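Indole-3-pyruvate decarboxylase (Azospirillum brasilense, PDB 2NXW) catalyses the thiamine diphosphate- and magnesium-dependent decarboxylation of indole-3-pyruvate to indole-3-acetaldehyde and carbon dioxide, a step in auxin biosynthesis. Local coordinates at residues 256-261 with 418-423; 302-307 with 403-408; 396-401 with 413-418; 426-431 with 443-448; 433-438 with 467-472. One frame throughout, in Å; residues are numbered along the deposited sequence.

In the fold
The five contacts run from the junction between the central domain and the C-terminal thiamine diphosphate domain into the core of the latter. Contacts 1 and 2, with centres about 6 Å apart, make the junction: loops 256-261 and 302-307 meet 418-423 and helix 402-407, and Phe305 N probably bonds to Gly419 O. Contact 3 lies about 8 Å from contact 1, centre to centre, and shares Pro418 with it. It pairs the edge strand 415-416 with 395-398, which in turn neighbours strand 443-448 of contact 4. Contact 5, its centre about 20 Å from that of contact 1, continues along helix 427-437 to strand 470-475. Ala422, Gly423, Gly401 and Gly448 bring contacts 1, 3 and 4 to the cofactor.

Contact 1 of 5, residues 256-261 with 418-423; sequences TFMGRG and PGYYAG. With TPP (thiamine diphosphate), chain E.
Phe257 and Gly419 bring the backbones to 7.0 Å, CA to CA, where a short 3-10 turn at 257-259 faces an irregular loop. Tyr420 does most of the joining. Its phenol oxygen ends under the start of that turn, and Met258 N donates to Tyr420 OH over 3.2 Å in a nearly straight bond (165° at the hydrogen). The ring of Tyr420 is roofed by Met258, whose chain bends at chi2 (-84°) and brings the methyl back over the ring: CE stands 4.3 Å from the centroid of the Tyr420 ring, only 12° off its normal, a CH-pi contact. SD follows higher above the same ring, making a Met-aromatic contact as well. Phe257 comes from another side, with its CB 3.8 Å from Tyr420 CE1. Farther out on the same residue, Phe257 CE2 sits 3.6 Å from Gly419 CA; a beta carbon on Gly419 would run into that ring atom, so the close approach depends on the lack of a side chain there. At the far end of 418-423, TPP N4' donates to Ala422 O (2.7 Å), tying the loop to the cofactor's aminopyrimidine. The contact thus links the central domain to the cofactor-binding domain: Phe257 also touches Leu415 on strand 415-416, Tyr421 packs on helix 100-108, and Leu129 of a second subunit lies against Tyr420.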
# COMPACT_ATOMS: atom_id res chain seq x y z
N THR A 256 -0.01 0.58 34.15
CA THR A 256 0.92 0.50 33.03
C THR A 256 1.84 1.70 33.23
O THR A 256 1.61 2.52 34.12
CB THR A 256 0.23 0.68 31.68
OG1 THR A 256 -0.49 1.92 31.68
CG2 THR A 256 -0.69 -0.50 31.39
N PHE A 257 2.88 1.83 32.41
CA PHE A 257 3.79 2.96 32.54
C PHE A 257 3.06 4.30 32.46
O PHE A 257 3.31 5.20 33.26
CB PHE A 257 4.87 2.92 31.46
CG PHE A 257 5.77 4.11 31.47
CD1 PHE A 257 6.73 4.26 32.46
CD2 PHE A 257 5.61 5.12 30.53
CE1 PHE A 257 7.53 5.40 32.51
CE2 PHE A 257 6.39 6.27 30.57
CZ PHE A 257 7.36 6.41 31.57
N MET A 258 2.15 4.43 31.49
CA MET A 258 1.41 5.68 31.34
C MET A 258 0.34 5.86 32.41
O MET A 258 -0.27 6.93 32.50
CB MET A 258 0.77 5.75 29.95
CG MET A 258 1.77 5.82 28.81
SD MET A 258 2.39 7.48 28.45
CE MET A 258 4.04 7.11 27.73
N GLY A 259 0.11 4.82 33.21
CA GLY A 259 -0.87 4.94 34.28
C GLY A 259 -0.16 5.09 35.62
O GLY A 259 -0.81 5.17 36.66
N ARG A 260 1.17 5.14 35.59
CA ARG A 260 1.98 5.25 36.80
C ARG A 260 1.55 6.42 37.69
O ARG A 260 1.45 7.56 37.23
CB ARG A 260 3.45 5.39 36.41
CG ARG A 260 4.47 5.31 37.55
CD ARG A 260 5.86 5.04 36.95
NE ARG A 260 6.97 5.16 37.90
CZ ARG A 260 7.42 6.32 38.38
NH1 ARG A 260 6.85 7.46 38.00
NH2 ARG A 260 8.46 6.34 39.21
N GLY A 261 1.28 6.13 38.96
CA GLY A 261 0.86 7.18 39.87
C GLY A 261 -0.64 7.21 40.14
O GLY A 261 -1.09 7.73 41.15
N PRO A 418 8.73 9.56 26.84
CA PRO A 418 8.29 8.78 25.67
C PRO A 418 8.48 7.29 25.96
O PRO A 418 9.20 6.58 25.26
CB PRO A 418 9.20 9.30 24.56
CG PRO A 418 10.48 9.59 25.29
CD PRO A 418 10.03 10.21 26.59
N GLY A 419 7.82 6.82 27.02
CA GLY A 419 7.93 5.44 27.45
C GLY A 419 7.52 4.37 26.46
O GLY A 419 7.97 3.22 26.57
N TYR A 420 6.66 4.72 25.51
CA TYR A 420 6.23 3.75 24.50
C TYR A 420 6.82 4.09 23.13
O TYR A 420 7.36 3.22 22.45
CB TYR A 420 4.71 3.71 24.38
CG TYR A 420 3.96 3.34 25.64
CD1 TYR A 420 4.59 2.68 26.70
CD2 TYR A 420 2.60 3.64 25.76
CE1 TYR A 420 3.88 2.34 27.87
CE2 TYR A 420 1.89 3.29 26.92
CZ TYR A 420 2.53 2.66 27.96
OH TYR A 420 1.85 2.36 29.12
N TYR A 421 6.71 5.35 22.73
CA TYR A 421 7.20 5.80 21.43
C TYR A 421 8.73 5.74 21.34
O TYR A 421 9.28 5.50 20.27
CB TYR A 421 6.71 7.23 21.19
CG TYR A 421 7.01 7.78 19.81
CD1 TYR A 421 6.46 7.20 18.67
CD2 TYR A 421 7.82 8.90 19.65
CE1 TYR A 421 6.69 7.72 17.41
CE2 TYR A 421 8.07 9.44 18.39
CZ TYR A 421 7.49 8.85 17.27
OH TYR A 421 7.70 9.37 16.02
N ALA A 422 9.38 5.97 22.48
CA ALA A 422 10.84 5.89 22.60
C ALA A 422 11.63 6.82 21.69
O ALA A 422 12.78 6.52 21.34
CB ALA A 422 11.30 4.45 22.39
N GLY A 423 11.05 7.95 21.32
CA GLY A 423 11.76 8.89 20.48
C GLY A 423 12.56 9.88 21.31
O GLY A 423 12.07 10.40 22.32
N1' TPP E . 16.76 8.96 17.02
C2' TPP E . 15.65 9.34 17.68
CM2 TPP E . 14.96 10.65 17.31
N3' TPP E . 15.13 8.57 18.64
C4' TPP E . 15.70 7.39 19.01
N4' TPP E . 15.09 6.62 19.95
C5' TPP E . 16.92 6.98 18.39
C6' TPP E . 17.41 7.80 17.36
C7' TPP E . 17.66 5.68 18.77
N3 TPP E . 18.25 5.69 20.19
C2 TPP E . 17.57 5.06 21.16
S1 TPP E . 18.58 5.26 22.58
C5 TPP E . 19.88 6.16 21.81
C4 TPP E . 19.47 6.25 20.48
CM4 TPP E . 20.34 6.98 19.42
C6 TPP E . 21.09 6.66 22.49
C7 TPP E . 20.70 7.77 23.49
O7 TPP E . 21.92 8.33 23.91
PA TPP E . 21.75 9.26 25.18
O1A TPP E . 20.74 10.39 24.96
O2A TPP E . 23.15 9.81 25.43
O3A TPP E . 21.29 8.44 26.46
PB TPP E . 22.06 7.05 26.91
O1B TPP E . 23.58 7.23 26.82
O2B TPP E . 21.57 6.81 28.37
O3B TPP E . 21.59 5.88 26.04

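Contact 2 of 5, residues 302-307 with 403-408; sequences DTNFAV and CLFTAM
The shortest sound polar bond behind the meeting of Phe305 with Leu404, Phe405 and Met408 is Ala407 N to Cys403 O (2.9 Å), one turn of the helix that carries these partners. On the other side, Ala306 N to Thr303 O (3.2 Å) closes a type II' beta turn, with Asn304 and Phe305 at its two central positions, so that both side chains are presented to the helix. The Phe305 ring enters between Leu404, Phe405 and Met408. The ring edge, led by CE1 and CZ, meets the face of Phe405 in a T-shaped stack, centroids 5.0 Å apart and planes at 69°; the nearest carbons are Phe305 CE1 and Phe405 CE1, 3.6 Å apart. This is where the central domain packs on helix 402-407 of the C-terminal thiamine diphosphate domain, and Phe405 itself lies about 7 Å from the cofactor, nearest atoms of side chain and ligand. CE2 of Phe305 turns the other way, to Leu404 CD2 at 3.8 Å. Met408, bent at chi2 (-63°), brings its SD to 4.2 Å from Phe305 CE2, an oblique Met-aromatic contact. The Asn304 amide lies over one face of the Phe305 ring and approaches Leu404 and Phe405. Phe552 gives Phe405 a second edge-to-face neighbour, and Phe257 meets the ring of Phe305.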
# COMPACT_ATOMS: atom_id res chain seq x y z
N ASP A 302 4.52 -3.41 21.14
CA ASP A 302 5.70 -4.19 21.48
C ASP A 302 6.92 -3.32 21.78
O ASP A 302 8.03 -3.83 21.96
CB ASP A 302 6.05 -5.16 20.35
CG ASP A 302 4.85 -5.96 19.88
OD1 ASP A 302 4.15 -6.55 20.74
OD2 ASP A 302 4.61 -6.01 18.66
N THR A 303 6.73 -2.00 21.84
CA THR A 303 7.86 -1.11 22.09
C THR A 303 8.05 -0.69 23.55
O THR A 303 7.10 -0.31 24.24
CB THR A 303 7.77 0.18 21.25
OG1 THR A 303 7.71 -0.16 19.86
CG2 THR A 303 9.01 1.06 21.48
N ASN A 304 9.30 -0.78 23.98
CA ASN A 304 9.70 -0.35 25.32
C ASN A 304 8.75 -0.84 26.39
O ASN A 304 8.42 -2.02 26.47
CB ASN A 304 9.83 1.17 25.38
CG ASN A 304 10.90 1.63 26.35
OD1 ASN A 304 10.75 2.64 27.03
ND2 ASN A 304 11.99 0.87 26.42
N PHE A 305 8.30 0.09 27.22
CA PHE A 305 7.49 -0.22 28.39
C PHE A 305 6.01 -0.57 28.20
O PHE A 305 5.32 -0.85 29.18
CB PHE A 305 7.56 0.92 29.40
CG PHE A 305 8.95 1.23 29.88
CD1 PHE A 305 9.95 0.26 29.85
CD2 PHE A 305 9.25 2.49 30.39
CE1 PHE A 305 11.23 0.55 30.33
CE2 PHE A 305 10.53 2.79 30.87
CZ PHE A 305 11.52 1.81 30.84
N ALA A 306 5.52 -0.55 26.96
CA ALA A 306 4.11 -0.85 26.71
C ALA A 306 3.74 -2.30 26.98
O ALA A 306 4.58 -3.20 26.96
CB ALA A 306 3.76 -0.51 25.27
N VAL A 307 2.45 -2.53 27.26
CA VAL A 307 1.94 -3.88 27.47
C VAL A 307 1.92 -4.45 26.06
O VAL A 307 1.31 -3.87 25.16
CB VAL A 307 0.51 -3.86 28.04
CG1 VAL A 307 -0.08 -5.26 28.00
CG2 VAL A 307 0.53 -3.35 29.48
N CYS A 403 18.42 7.77 31.15
CA CYS A 403 17.80 8.77 32.02
C CYS A 403 16.37 8.33 32.40
O CYS A 403 15.94 8.52 33.53
CB CYS A 403 17.77 10.14 31.34
SG CYS A 403 16.95 10.21 29.72
N LEU A 404 15.65 7.72 31.45
CA LEU A 404 14.29 7.24 31.70
C LEU A 404 14.31 6.03 32.63
O LEU A 404 13.51 5.93 33.55
CB LEU A 404 13.62 6.85 30.38
CG LEU A 404 12.24 6.19 30.53
CD1 LEU A 404 11.31 7.04 31.40
CD2 LEU A 404 11.66 5.99 29.15
N PHE A 405 15.22 5.10 32.38
CA PHE A 405 15.32 3.92 33.22
C PHE A 405 15.70 4.29 34.65
O PHE A 405 15.27 3.65 35.61
CB PHE A 405 16.33 2.94 32.60
CG PHE A 405 15.81 2.25 31.36
CD1 PHE A 405 15.34 0.95 31.43
CD2 PHE A 405 15.76 2.92 30.15
CE1 PHE A 405 14.82 0.31 30.30
CE2 PHE A 405 15.23 2.30 29.00
CZ PHE A 405 14.76 0.99 29.08
N THR A 406 16.49 5.36 34.80
CA THR A 406 16.89 5.84 36.11
C THR A 406 15.71 6.54 36.79
O THR A 406 15.49 6.39 37.99
CB THR A 406 18.04 6.83 36.00
OG1 THR A 406 19.13 6.22 35.29
CG2 THR A 406 18.53 7.24 37.38
N ALA A 407 14.95 7.31 36.01
CA ALA A 407 13.79 8.03 36.55
C ALA A 407 12.74 7.09 37.13
O ALA A 407 11.98 7.48 38.02
CB ALA A 407 13.17 8.91 35.46
N MET A 408 12.69 5.85 36.64
CA MET A 408 11.73 4.89 37.17
C MET A 408 11.98 4.67 38.66
O MET A 408 11.07 4.27 39.40
CB MET A 408 11.85 3.54 36.44
CG MET A 408 11.43 3.56 34.98
SD MET A 408 9.67 3.98 34.77
CE MET A 408 8.89 2.53 35.44

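Contact 3 of 5, residues 396-401 with 413-418; sequences IAADMG and AGLMAP. With TPP (thiamine diphosphate), chain E.
Leu415 lies beside Ile396 in a short parallel strand pair and can be traced outward. Its CB rests against the guanidinium of Arg260; CG, anti to the backbone N (chi1 174°), carries the fork across the neighbouring strand. There CD1 sits over Ile396, 3.6 Å from Ile396 O and 3.7 Å from Ile396 CG2, with Ala398 CB farther off, while CD2 turns to the ring of Phe257. The backbone bonds run in register: Ile396 N to Gly414 O, Met416 N to Ile396 O (2.8 Å) and Ala398 N to Met416 O (2.9 Å). With helix 402-407 between them, strands 395-398 and 415-416 form a beta-alpha-beta unit at the border of the cofactor domain's sheet. The pairing stops at Pro418, which has no N-H to give to Ala398 O; its ring carbon CD lies 3.2 Å from Ala398 O instead, and its CG packs 4.1 Å from Met400 CB. A glycine here, lacking that ring, would probably leave Met400 CB and the neighbouring Phe426 without their packing partner. Just beyond, Asp399 OD1 takes Met400 N on its anti lone pair (2.8 Å). At Gly401 a side chain would strike the diphosphate of the cofactor. With proline at 418, the buried Ala398 O has no hydrogen-bond donor in the model; the CA-H of Ala417 approaches it and may ease this in part.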
# COMPACT_ATOMS: atom_id res chain seq x y z
N ILE A 396 8.75 14.97 36.92
CA ILE A 396 9.95 14.73 36.13
C ILE A 396 9.61 14.54 34.66
O ILE A 396 8.66 13.83 34.32
CB ILE A 396 10.67 13.45 36.62
CG1 ILE A 396 11.14 13.66 38.06
CG2 ILE A 396 11.86 13.11 35.70
CD1 ILE A 396 11.73 12.40 38.71
N ALA A 397 10.37 15.22 33.81
CA ALA A 397 10.23 15.06 32.36
C ALA A 397 11.51 14.32 31.98
O ALA A 397 12.62 14.74 32.32
CB ALA A 397 10.17 16.40 31.66
N ALA A 398 11.38 13.20 31.29
CA ALA A 398 12.55 12.43 30.91
C ALA A 398 12.60 12.19 29.42
O ALA A 398 11.57 12.07 28.76
CB ALA A 398 12.55 11.09 31.64
N ASP A 399 13.81 12.16 28.88
CA ASP A 399 14.01 11.86 27.47
C ASP A 399 14.14 10.33 27.40
O ASP A 399 13.96 9.64 28.40
CB ASP A 399 15.29 12.51 26.95
CG ASP A 399 15.18 12.90 25.48
OD1 ASP A 399 15.07 11.99 24.64
OD2 ASP A 399 15.20 14.12 25.18
N MET A 400 14.41 9.81 26.20
CA MET A 400 14.61 8.38 26.03
C MET A 400 16.11 8.13 26.21
O MET A 400 16.94 8.87 25.67
CB MET A 400 14.18 7.94 24.62
CG MET A 400 14.50 6.48 24.31
SD MET A 400 13.72 5.35 25.47
CE MET A 400 14.27 3.79 24.80
N GLY A 401 16.43 7.09 26.98
CA GLY A 401 17.82 6.74 27.26
C GLY A 401 17.88 6.21 28.69
O GLY A 401 16.84 5.97 29.30
N ALA A 413 6.40 13.65 41.30
CA ALA A 413 5.05 14.19 41.39
C ALA A 413 4.54 14.06 39.96
O ALA A 413 3.92 14.98 39.40
CB ALA A 413 5.09 15.66 41.82
N GLY A 414 4.82 12.90 39.37
CA GLY A 414 4.44 12.62 38.00
C GLY A 414 5.70 12.42 37.18
O GLY A 414 6.75 13.00 37.48
N LEU A 415 5.61 11.58 36.15
CA LEU A 415 6.72 11.30 35.24
C LEU A 415 6.17 11.38 33.83
O LEU A 415 5.21 10.68 33.48
CB LEU A 415 7.29 9.90 35.50
CG LEU A 415 8.37 9.43 34.52
CD1 LEU A 415 9.57 10.39 34.54
CD2 LEU A 415 8.81 8.01 34.88
N MET A 416 6.79 12.22 33.02
CA MET A 416 6.37 12.43 31.64
C MET A 416 7.53 12.00 30.75
O MET A 416 8.61 12.57 30.86
CB MET A 416 6.07 13.92 31.46
CG MET A 416 5.41 14.32 30.21
SD MET A 416 5.33 16.11 30.29
CE MET A 416 4.03 16.36 31.47
N ALA A 417 7.33 11.02 29.88
CA ALA A 417 8.44 10.55 29.05
C ALA A 417 7.91 9.74 27.88
O ALA A 417 6.76 9.29 27.90
CB ALA A 417 9.37 9.67 29.89
N PRO A 418 8.73 9.56 26.84
CA PRO A 418 8.29 8.78 25.67
C PRO A 418 8.48 7.29 25.96
O PRO A 418 9.20 6.58 25.26
CB PRO A 418 9.20 9.30 24.56
CG PRO A 418 10.48 9.59 25.29
CD PRO A 418 10.03 10.21 26.59
N1' TPP E . 16.76 8.96 17.02
C2' TPP E . 15.65 9.34 17.68
CM2 TPP E . 14.96 10.65 17.31
N3' TPP E . 15.13 8.57 18.64
C4' TPP E . 15.70 7.39 19.01
N4' TPP E . 15.09 6.62 19.95
C5' TPP E . 16.92 6.98 18.39
C6' TPP E . 17.41 7.80 17.36
C7' TPP E . 17.66 5.68 18.77
N3 TPP E . 18.25 5.69 20.19
C2 TPP E . 17.57 5.06 21.16
S1 TPP E . 18.58 5.26 22.58
C5 TPP E . 19.88 6.16 21.81
C4 TPP E . 19.47 6.25 20.48
CM4 TPP E . 20.34 6.98 19.42
C6 TPP E . 21.09 6.66 22.49
C7 TPP E . 20.70 7.77 23.49
O7 TPP E . 21.92 8.33 23.91
PA TPP E . 21.75 9.26 25.18
O1A TPP E . 20.74 10.39 24.96
O2A TPP E . 23.15 9.81 25.43
O3A TPP E . 21.29 8.44 26.46
PB TPP E . 22.06 7.05 26.91
O1B TPP E . 23.58 7.23 26.82
O2B TPP E . 21.57 6.81 28.37
O3B TPP E . 21.59 5.88 26.04

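Contact 4 of 5, residues 426-431 with 443-448; sequences FGVPAG and ILTVVG. With TPP (thiamine diphosphate), chain E.
Thr445, Gly431 and Val428 carry this packing of helix 427-431 along strand 443-448, the two running almost antiparallel (171°) with their axes 7.9 Å apart. Thr445 points toward the helix. With OG1 beside the backbone N (chi1 -61°), CG2 stands anti to it and comes under the first turn, 3.5 Å from Gly427 O and 4.1 Å from Val428 CG2. The hydroxyl branch goes the other way, to Gly431: Thr445 OG1 is 3.7 Å from Gly431 CA, and a beta carbon there would collide with it, so the missing side chain lets the strand come this close. Ile443 fills in beside the same glycine with its CG2. Val428 leans over the strand at an angle and adds a methyl contact, CG2 to Val447 CG1 at 4.1 Å. The strand ends at Gly448, the N-cap of the next helix, with its CA 3.7 Å from TPP O1A; Asp449, a magnesium ligand, follows. One water joins the layers, donating to Val428 O and sharing a hydrogen bond with Thr445 OG1, each at 2.9 Å. Helix and strand are thus held mainly by methyl groups set against glycine backbone, with a water giving the buried threonine hydroxyl and Val428 O a polar partner.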
# COMPACT_ATOMS: atom_id res chain seq x y z
N PHE A 426 12.53 14.52 23.35
CA PHE A 426 11.35 14.93 24.10
C PHE A 426 11.63 15.63 25.43
O PHE A 426 10.93 16.57 25.82
CB PHE A 426 10.52 13.66 24.39
CG PHE A 426 9.28 13.88 25.21
CD1 PHE A 426 8.08 14.18 24.59
CD2 PHE A 426 9.30 13.72 26.59
CE1 PHE A 426 6.90 14.31 25.34
CE2 PHE A 426 8.13 13.85 27.35
CZ PHE A 426 6.93 14.14 26.73
N GLY A 427 12.68 15.18 26.12
CA GLY A 427 12.96 15.64 27.47
C GLY A 427 12.99 17.10 27.85
O GLY A 427 12.15 17.56 28.64
N VAL A 428 13.97 17.82 27.34
CA VAL A 428 14.09 19.23 27.67
C VAL A 428 12.87 20.02 27.21
O VAL A 428 12.30 20.78 27.99
CB VAL A 428 15.43 19.78 27.12
CG1 VAL A 428 15.45 21.30 27.18
CG2 VAL A 428 16.60 19.22 27.96
N PRO A 429 12.44 19.86 25.94
CA PRO A 429 11.25 20.61 25.49
C PRO A 429 10.01 20.27 26.30
O PRO A 429 9.16 21.13 26.51
CB PRO A 429 11.10 20.18 24.04
CG PRO A 429 12.52 19.90 23.61
CD PRO A 429 13.15 19.25 24.81
N ALA A 430 9.88 19.02 26.74
CA ALA A 430 8.70 18.64 27.53
C ALA A 430 8.77 19.33 28.89
O ALA A 430 7.76 19.81 29.40
CB ALA A 430 8.63 17.13 27.69
N GLY A 431 9.96 19.38 29.48
CA GLY A 431 10.09 20.05 30.77
C GLY A 431 9.72 21.52 30.61
O GLY A 431 9.08 22.10 31.48
N ILE A 443 10.02 22.04 37.30
CA ILE A 443 10.09 20.74 36.67
C ILE A 443 11.54 20.26 36.67
O ILE A 443 12.47 21.05 36.49
CB ILE A 443 9.57 20.81 35.21
CG1 ILE A 443 8.16 21.43 35.19
CG2 ILE A 443 9.54 19.42 34.58
CD1 ILE A 443 7.10 20.66 35.97
N LEU A 444 11.72 18.97 36.96
CA LEU A 444 13.04 18.35 36.94
C LEU A 444 13.12 17.54 35.65
O LEU A 444 12.30 16.66 35.41
CB LEU A 444 13.22 17.42 38.13
CG LEU A 444 14.47 16.52 38.11
CD1 LEU A 444 15.73 17.38 38.08
CD2 LEU A 444 14.46 15.61 39.33
N THR A 445 14.10 17.87 34.82
CA THR A 445 14.28 17.15 33.57
C THR A 445 15.53 16.27 33.64
O THR A 445 16.56 16.71 34.12
CB THR A 445 14.47 18.13 32.41
OG1 THR A 445 13.30 18.95 32.30
CG2 THR A 445 14.69 17.39 31.10
N VAL A 446 15.41 15.02 33.18
CA VAL A 446 16.57 14.13 33.10
C VAL A 446 16.74 13.82 31.61
O VAL A 446 15.78 13.53 30.89
CB VAL A 446 16.41 12.84 33.95
CG1 VAL A 446 16.38 13.20 35.44
CG2 VAL A 446 15.16 12.08 33.55
N VAL A 447 17.98 13.88 31.14
CA VAL A 447 18.26 13.73 29.71
C VAL A 447 19.71 13.30 29.51
O VAL A 447 20.60 13.71 30.26
CB VAL A 447 18.00 15.11 29.01
CG1 VAL A 447 18.86 16.21 29.66
CG2 VAL A 447 18.27 15.04 27.51
N GLY A 448 19.94 12.47 28.49
CA GLY A 448 21.29 12.01 28.20
C GLY A 448 22.05 12.97 27.28
O GLY A 448 21.48 13.93 26.76
N1' TPP E . 16.76 8.96 17.02
C2' TPP E . 15.65 9.34 17.68
CM2 TPP E . 14.96 10.65 17.31
N3' TPP E . 15.13 8.57 18.64
C4' TPP E . 15.70 7.39 19.01
N4' TPP E . 15.09 6.62 19.95
C5' TPP E . 16.92 6.98 18.39
C6' TPP E . 17.41 7.80 17.36
C7' TPP E . 17.66 5.68 18.77
N3 TPP E . 18.25 5.69 20.19
C2 TPP E . 17.57 5.06 21.16
S1 TPP E . 18.58 5.26 22.58
C5 TPP E . 19.88 6.16 21.81
C4 TPP E . 19.47 6.25 20.48
CM4 TPP E . 20.34 6.98 19.42
C6 TPP E . 21.09 6.66 22.49
C7 TPP E . 20.70 7.77 23.49
O7 TPP E . 21.92 8.33 23.91
PA TPP E . 21.75 9.26 25.18
O1A TPP E . 20.74 10.39 24.96
O2A TPP E . 23.15 9.81 25.43
O3A TPP E . 21.29 8.44 26.46
PB TPP E . 22.06 7.05 26.91
O1B TPP E . 23.58 7.23 26.82
O2B TPP E . 21.57 6.81 28.37
O3B TPP E . 21.59 5.88 26.04
O HOH W 1 13.56 21.30 30.57

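Contact 5 of 5, residues 433-438 with 467-472; sequences GAQCVS and IDPIVI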
# COMPACT_ATOMS: atom_id res chain seq x y z
N GLY A 433 7.69 22.86 28.22
CA GLY A 433 6.26 23.00 27.99
C GLY A 433 5.47 22.83 29.26
O GLY A 433 4.53 23.60 29.55
N ALA A 434 5.82 21.82 30.04
CA ALA A 434 5.12 21.57 31.29
C ALA A 434 5.30 22.75 32.24
O ALA A 434 4.33 23.22 32.83
CB ALA A 434 5.63 20.28 31.95
N GLN A 435 6.52 23.25 32.38
CA GLN A 435 6.69 24.36 33.31
C GLN A 435 5.98 25.63 32.84
O GLN A 435 5.55 26.44 33.66
CB GLN A 435 8.18 24.61 33.61
CG GLN A 435 8.33 25.52 34.85
CD GLN A 435 9.67 25.44 35.56
OE1 GLN A 435 10.05 26.37 36.30
NE2 GLN A 435 10.39 24.34 35.39
N CYS A 436 5.82 25.81 31.53
CA CYS A 436 5.12 27.00 31.06
C CYS A 436 3.68 27.01 31.56
O CYS A 436 3.10 28.09 31.76
CB CYS A 436 5.10 27.08 29.53
SG CYS A 436 6.66 27.63 28.79
N VAL A 437 3.09 25.84 31.78
CA VAL A 437 1.71 25.78 32.25
C VAL A 437 1.54 25.30 33.69
O VAL A 437 0.42 25.12 34.16
CB VAL A 437 0.84 24.86 31.32
CG1 VAL A 437 0.92 25.38 29.88
CG2 VAL A 437 1.31 23.40 31.39
N SER A 438 2.65 25.15 34.41
CA SER A 438 2.63 24.65 35.78
C SER A 438 2.40 25.67 36.90
O SER A 438 2.43 25.30 38.07
CB SER A 438 3.93 23.90 36.07
OG SER A 438 4.98 24.84 36.26
N ILE A 467 10.69 30.78 33.00
CA ILE A 467 10.76 29.52 33.73
C ILE A 467 12.22 29.18 34.09
O ILE A 467 13.15 29.74 33.51
CB ILE A 467 10.15 28.35 32.91
CG1 ILE A 467 10.93 28.15 31.62
CG2 ILE A 467 8.67 28.64 32.64
CD1 ILE A 467 10.49 26.92 30.81
N ASP A 468 12.38 28.27 35.04
CA ASP A 468 13.71 27.91 35.55
C ASP A 468 13.87 26.43 35.90
O ASP A 468 14.24 26.08 37.02
CB ASP A 468 14.00 28.75 36.81
CG ASP A 468 12.95 28.57 37.90
OD1 ASP A 468 11.94 27.87 37.71
OD2 ASP A 468 13.13 29.16 38.98
N PRO A 469 13.62 25.54 34.93
CA PRO A 469 13.75 24.12 35.24
C PRO A 469 15.14 23.66 35.66
O PRO A 469 16.15 24.32 35.36
CB PRO A 469 13.30 23.44 33.94
CG PRO A 469 13.73 24.42 32.89
CD PRO A 469 13.35 25.76 33.50
N ILE A 470 15.17 22.55 36.40
CA ILE A 470 16.43 21.93 36.83
C ILE A 470 16.60 20.80 35.82
O ILE A 470 15.68 20.02 35.59
CB ILE A 470 16.34 21.33 38.24
CG1 ILE A 470 16.11 22.45 39.26
CG2 ILE A 470 17.65 20.58 38.58
CD1 ILE A 470 15.84 21.95 40.69
N VAL A 471 17.79 20.72 35.25
CA VAL A 471 18.08 19.70 34.25
C VAL A 471 19.30 18.90 34.64
O VAL A 471 20.38 19.47 34.83
CB VAL A 471 18.34 20.34 32.88
CG1 VAL A 471 18.56 19.26 31.81
CG2 VAL A 471 17.15 21.21 32.49
N ILE A 472 19.14 17.59 34.79
CA ILE A 472 20.28 16.72 35.10
C ILE A 472 20.62 16.00 33.80
O ILE A 472 19.83 15.20 33.29
CB ILE A 472 19.95 15.68 36.19
CG1 ILE A 472 19.52 16.39 37.49
CG2 ILE A 472 21.20 14.83 36.47
CD1 ILE A 472 19.09 15.45 38.60
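Apolar packing comes first: Gln435 lays its aliphatic stem across Ile467, with Gln435 CG 3.8 Å from Ile467 CG2. The stem is anti at chi1 (-166°) and extended beyond, which carries the amide past the isoleucine to the loop just ahead of strand 470-475. Ile467 CG2 also lies 4.2 Å from Cys436 N, and Ile467 CD1 faces Cys436 SG at 4.4 Å, so both branches of the isoleucine meet the end of helix 427-437. The polar grouping is at the amide. It sits between the Asp468 carboxylate and the Pro469 ring, its plane turned 67° from the carboxylate, and Gln435 CD is 4.0 Å from Asp468 OD1. Cut back to an alanine, Gln435 would lose its stem and amide, which is likely to leave a gap against Ile467 CG2 and Pro469 and the Asp468 carboxylate without its amide neighbour. The firmer partners of Asp468 lie beyond: its OD2 pairs with Arg530 and accepts from Gly531 N, and its backbone O takes Arg442. The contact closes helix 427-437 onto the loop that enters strand 470-475 of the cofactor domain's sheet. Chemically it is apolar packing of the stem on isoleucine with a buried polar end, where a long neutral side chain spans to a carboxylate whose charge is probably offset by its salt bridge to Arg530.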